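Local atomic coordinates of N-isopropylammelide isopropylaminohydrolase (Burkholderia multivorans ATCC 17616, PDB entry 6NBO), a protein that belongs to the amidohydrolase family, metal-dependent enzymes built on a TIM barrel, and carries bound zinc ions in this model. Residues R113-T121 with Y313-R321. Residues are numbered along the deposited sequence; the frame is centred on the assembly and turned at random.
Sequences RAFLAAGTT and YGSPDMLER
Pro316 sets its CA over one face of the Phe115 ring, 3.8 Å from the ring centroid and 20° off the normal, a CH-pi contact in the TIM barrel of this amidohydrolase. It joins the end of helix 104-117 and the start of strand 120-128 to the loop that leads into helix 318-328. The two side chains cross at about a right angle, and the proline CA sits nearer the rim of the ring than its middle. The pyrrolidine carbons reach back over the helix: CB packs on the backbone of Ala114 and Phe115, while CG rests 3.8 Å from Ala114 CB. Trp73 touches both Ala114 and Pro316. Met318 approaches the same ring differently, with SD in the ring plane at the edge, 3.8 Å from Phe115 CE1, a Met-aromatic contact. Its chain bends at both chi2 and chi3, which curls the sulfur back to that edge; Glu63 of strand 56-66 touches both side chains.

Past Phe115, a Schellman motif with Gly119 at C-prime ends helix 104-117 and turns the chain into the strand. Ala118 CB meets Pro316 O at 3.5 Å. In the other segment, Asp317 N-caps helix 318-328 through OD1, with weak bonds from Leu319 N and Glu320 N; the same oxygen forms a salt bridge with Arg385, which also donates to Ala118 O and so ties both segments together.

No direct hydrogen bond spans the contact; one water does the work. Thr120 OG1, anti to its carbonyl carbon (chi1 -70°), donates to it at 2.7 Å, and Met318 N donates at 2.9 Å. The water in turn donates to Ala118 O at 2.8 Å and to Pro316 O at 2.6 Å.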
ATOM      1  N   ARG A 113       7.570  -1.739  11.728  1.00 26.43           N
ATOM      2  CA  ARG A 113       8.965  -2.153  11.834  1.00 24.43           C
ATOM      3  C   ARG A 113       9.192  -3.522  11.201  1.00 30.33           C
ATOM      4  O   ARG A 113      10.251  -3.761  10.606  1.00 27.01           O
ATOM      5  CB  ARG A 113       9.402  -2.121  13.299  1.00 24.00           C
ATOM      6  CG  ARG A 113       9.823  -0.715  13.718  1.00 25.13           C
ATOM      7  CD  ARG A 113      10.263  -0.606  15.165  1.00 31.29           C
ATOM      8  NE  ARG A 113      10.944   0.664  15.384  1.00 30.87           N
ATOM      9  CZ  ARG A 113      11.037   1.268  16.557  1.00 35.59           C
ATOM     10  NH1 ARG A 113      10.489   0.719  17.631  1.00 35.80           N
ATOM     11  NH2 ARG A 113      11.679   2.425  16.654  1.00 37.27           N
ATOM     12  N   ALA A 114       8.213  -4.429  11.299  1.00 23.09           N
ATOM     13  CA  ALA A 114       8.335  -5.712  10.606  1.00 26.33           C
ATOM     14  C   ALA A 114       8.304  -5.525   9.091  1.00 20.16           C
ATOM     15  O   ALA A 114       9.022  -6.222   8.355  1.00 21.96           O
ATOM     16  CB  ALA A 114       7.216  -6.666  11.044  1.00 24.03           C
ATOM     17  N   PHE A 115       7.457  -4.619   8.604  1.00 24.24           N
ATOM     18  CA  PHE A 115       7.499  -4.256   7.189  1.00 23.58           C
ATOM     19  C   PHE A 115       8.906  -3.809   6.787  1.00 24.42           C
ATOM     20  O   PHE A 115       9.480  -4.312   5.814  1.00 22.44           O
ATOM     21  CB  PHE A 115       6.481  -3.147   6.911  1.00 19.28           C
ATOM     22  CG  PHE A 115       5.095  -3.651   6.531  1.00 24.36           C
ATOM     23  CD1 PHE A 115       4.871  -4.243   5.294  1.00 23.50           C
ATOM     24  CD2 PHE A 115       4.020  -3.500   7.398  1.00 21.86           C
ATOM     25  CE1 PHE A 115       3.602  -4.679   4.921  1.00 22.76           C
ATOM     26  CE2 PHE A 115       2.729  -3.941   7.030  1.00 23.01           C
ATOM     27  CZ  PHE A 115       2.532  -4.536   5.797  1.00 25.11           C
ATOM     28  N   LEU A 116       9.482  -2.880   7.548  1.00 24.59           N
ATOM     29  CA  LEU A 116      10.828  -2.384   7.252  1.00 25.50           C
ATOM     30  C   LEU A 116      11.850  -3.518   7.236  1.00 23.94           C
ATOM     31  O   LEU A 116      12.659  -3.621   6.305  1.00 23.99           O
ATOM     32  CB  LEU A 116      11.229  -1.317   8.269  1.00 25.46           C
ATOM     33  CG  LEU A 116      12.580  -0.625   8.016  1.00 23.53           C
ATOM     34  CD1 LEU A 116      12.610   0.052   6.622  1.00 21.70           C
ATOM     35  CD2 LEU A 116      12.873   0.375   9.108  1.00 24.09           C
ATOM     36  N   ALA A 117      11.816  -4.397   8.243  1.00 22.59           N
ATOM     37  CA  ALA A 117      12.789  -5.487   8.297  1.00 24.90           C
ATOM     38  C   ALA A 117      12.675  -6.413   7.087  1.00 28.90           C
ATOM     39  O   ALA A 117      13.665  -7.036   6.678  1.00 26.72           O
ATOM     40  CB  ALA A 117      12.614  -6.292   9.591  1.00 27.72           C
ATOM     41  N   ALA A 118      11.478  -6.537   6.524  1.00 22.44           N
ATOM     42  CA  ALA A 118      11.238  -7.323   5.320  1.00 23.28           C
ATOM     43  C   ALA A 118      11.334  -6.489   4.043  1.00 24.63           C
ATOM     44  O   ALA A 118      10.866  -6.935   2.986  1.00 23.15           O
ATOM     45  CB  ALA A 118       9.857  -7.997   5.394  1.00 25.51           C
ATOM     46  N   GLY A 119      11.920  -5.286   4.110  1.00 24.34           N
ATOM     47  CA  GLY A 119      12.234  -4.532   2.901  1.00 21.88           C
ATOM     48  C   GLY A 119      11.195  -3.525   2.430  1.00 27.70           C
ATOM     49  O   GLY A 119      11.390  -2.918   1.370  1.00 21.84           O
ATOM     50  N   THR A 120      10.111  -3.318   3.171  1.00 22.64           N
ATOM     51  CA  THR A 120       9.092  -2.337   2.797  1.00 19.92           C
ATOM     52  C   THR A 120       9.424  -0.994   3.435  1.00 23.59           C
ATOM     53  O   THR A 120       9.526  -0.897   4.660  1.00 23.25           O
ATOM     54  CB  THR A 120       7.705  -2.807   3.234  1.00 22.22           C
ATOM     55  OG1 THR A 120       7.316  -3.924   2.419  1.00 22.49           O
ATOM     56  CG2 THR A 120       6.682  -1.672   3.093  1.00 19.28           C
ATOM     57  N   THR A 121       9.616   0.039   2.607  1.00 21.62           N
ATOM     58  CA  THR A 121      10.015   1.354   3.104  1.00 21.44           C
ATOM     59  C   THR A 121       8.965   2.423   2.836  1.00 25.09           C
ATOM     60  O   THR A 121       9.177   3.596   3.170  1.00 24.03           O
ATOM     61  CB  THR A 121      11.347   1.775   2.472  1.00 25.39           C
ATOM     62  OG1 THR A 121      11.195   1.814   1.048  1.00 22.70           O
ATOM     63  CG2 THR A 121      12.444   0.771   2.834  1.00 26.87           C
ATOM     64  N   TYR A 313      -4.849 -13.558   8.368  1.00 22.01           N
ATOM     65  CA  TYR A 313      -3.841 -13.589   7.320  1.00 23.62           C
ATOM     66  C   TYR A 313      -3.099 -12.263   7.270  1.00 26.33           C
ATOM     67  O   TYR A 313      -3.272 -11.392   8.124  1.00 27.50           O
ATOM     68  CB  TYR A 313      -4.489 -13.913   5.976  1.00 28.27           C
ATOM     69  CG  TYR A 313      -5.328 -15.157   6.046  1.00 25.19           C
ATOM     70  CD1 TYR A 313      -4.752 -16.372   6.383  1.00 24.82           C
ATOM     71  CD2 TYR A 313      -6.692 -15.120   5.778  1.00 24.39           C
ATOM     72  CE1 TYR A 313      -5.507 -17.528   6.461  1.00 27.14           C
ATOM     73  CE2 TYR A 313      -7.467 -16.277   5.844  1.00 24.48           C
ATOM     74  CZ  TYR A 313      -6.867 -17.474   6.185  1.00 28.18           C
ATOM     75  OH  TYR A 313      -7.614 -18.621   6.268  1.00 29.71           O
ATOM     76  N   GLY A 314      -2.273 -12.098   6.254  1.00 23.33           N
ATOM     77  CA  GLY A 314      -1.487 -10.895   6.096  1.00 21.86           C
ATOM     78  C   GLY A 314      -0.067 -11.122   6.580  1.00 24.89           C
ATOM     79  O   GLY A 314       0.192 -11.936   7.475  1.00 27.79           O
ATOM     80  N   SER A 315       0.874 -10.405   5.971  1.00 24.70           N
ATOM     81  CA  SER A 315       2.286 -10.564   6.295  1.00 23.81           C
ATOM     82  C   SER A 315       3.007  -9.268   5.976  1.00 25.37           C
ATOM     83  O   SER A 315       2.643  -8.579   5.017  1.00 24.13           O
ATOM     84  CB  SER A 315       2.907 -11.725   5.499  1.00 28.99           C
ATOM     85  OG  SER A 315       4.313 -11.614   5.408  1.00 33.89           O
ATOM     86  N   PRO A 316       4.029  -8.903   6.756  1.00 23.51           N
ATOM     87  CA  PRO A 316       4.880  -7.758   6.384  1.00 21.49           C
ATOM     88  C   PRO A 316       5.780  -8.027   5.188  1.00 25.07           C
ATOM     89  O   PRO A 316       6.551  -7.142   4.813  1.00 21.69           O
ATOM     90  CB  PRO A 316       5.718  -7.515   7.654  1.00 23.63           C
ATOM     91  CG  PRO A 316       5.745  -8.828   8.351  1.00 31.94           C
ATOM     92  CD  PRO A 316       4.444  -9.534   8.021  1.00 26.07           C
ATOM     93  N   ASP A 317       5.725  -9.215   4.588  1.00 21.73           N
ATOM     94  CA  ASP A 317       6.552  -9.548   3.426  1.00 25.42           C
ATOM     95  C   ASP A 317       5.773  -9.210   2.153  1.00 21.67           C
ATOM     96  O   ASP A 317       4.897  -9.970   1.736  1.00 23.10           O
ATOM     97  CB  ASP A 317       6.937 -11.028   3.473  1.00 24.47           C
ATOM     98  CG  ASP A 317       7.948 -11.395   2.410  1.00 25.12           C
ATOM     99  OD1 ASP A 317       8.118 -10.602   1.469  1.00 23.96           O
ATOM    100  OD2 ASP A 317       8.581 -12.461   2.508  1.00 26.98           O
ATOM    101  N   MET A 318       6.101  -8.080   1.505  1.00 18.71           N
ATOM    102  CA  MET A 318       5.368  -7.720   0.294  1.00 19.74           C
ATOM    103  C   MET A 318       5.722  -8.613  -0.882  1.00 21.90           C
ATOM    104  O   MET A 318       4.952  -8.664  -1.847  1.00 23.86           O
ATOM    105  CB  MET A 318       5.596  -6.254  -0.086  1.00 20.82           C
ATOM    106  CG  MET A 318       4.935  -5.252   0.881  1.00 26.02           C
ATOM    107  SD  MET A 318       3.204  -5.630   1.222  1.00 23.98           S
ATOM    108  CE  MET A 318       2.480  -5.360  -0.403  1.00 19.62           C
ATOM    109  N   LEU A 319       6.856  -9.317  -0.835  1.00 18.77           N
ATOM    110  CA  LEU A 319       7.099 -10.327  -1.862  1.00 22.14           C
ATOM    111  C   LEU A 319       6.056 -11.430  -1.769  1.00 23.64           C
ATOM    112  O   LEU A 319       5.606 -11.960  -2.792  1.00 22.51           O
ATOM    113  CB  LEU A 319       8.511 -10.913  -1.735  1.00 23.54           C
ATOM    114  CG  LEU A 319       9.681  -9.991  -2.088  1.00 23.77           C
ATOM    115  CD1 LEU A 319      11.014 -10.758  -2.081  1.00 23.02           C
ATOM    116  CD2 LEU A 319       9.429  -9.322  -3.449  1.00 23.98           C
ATOM    117  N   GLU A 320       5.648 -11.785  -0.545  1.00 24.84           N
ATOM    118  CA  GLU A 320       4.599 -12.787  -0.399  1.00 22.49           C
ATOM    119  C   GLU A 320       3.276 -12.281  -0.956  1.00 20.99           C
ATOM    120  O   GLU A 320       2.507 -13.052  -1.546  1.00 21.98           O
ATOM    121  CB  GLU A 320       4.441 -13.188   1.066  1.00 23.59           C
ATOM    122  CG  GLU A 320       3.424 -14.298   1.258  1.00 23.57           C
ATOM    123  CD  GLU A 320       3.605 -14.985   2.586  1.00 29.80           C
ATOM    124  OE1 GLU A 320       2.829 -14.693   3.514  1.00 25.59           O
ATOM    125  OE2 GLU A 320       4.551 -15.790   2.705  1.00 26.65           O
ATOM    126  N   ARG A 321       2.976 -10.995  -0.765  1.00 22.05           N
ATOM    127  CA  ARG A 321       1.739 -10.467  -1.337  1.00 22.45           C
ATOM    128  C   ARG A 321       1.789 -10.497  -2.860  1.00 22.20           C
ATOM    129  O   ARG A 321       0.787 -10.810  -3.522  1.00 23.04           O
ATOM    130  CB  ARG A 321       1.483  -9.047  -0.826  1.00 28.17           C
ATOM    131  CG  ARG A 321       0.142  -8.449  -1.273  1.00 27.30           C
ATOM    132  CD  ARG A 321      -1.032  -9.354  -0.945  1.00 28.72           C
ATOM    133  NE  ARG A 321      -0.996  -9.897   0.417  1.00 26.81           N
ATOM    134  CZ  ARG A 321      -2.001 -10.573   0.970  1.00 29.71           C
ATOM    135  NH1 ARG A 321      -3.125 -10.765   0.293  1.00 30.07           N
ATOM    136  NH2 ARG A 321      -1.889 -11.050   2.197  1.00 29.42           N
TER
HETATM  137  O   HOH W   1       8.080  -6.445   2.807  1.00 23.88           O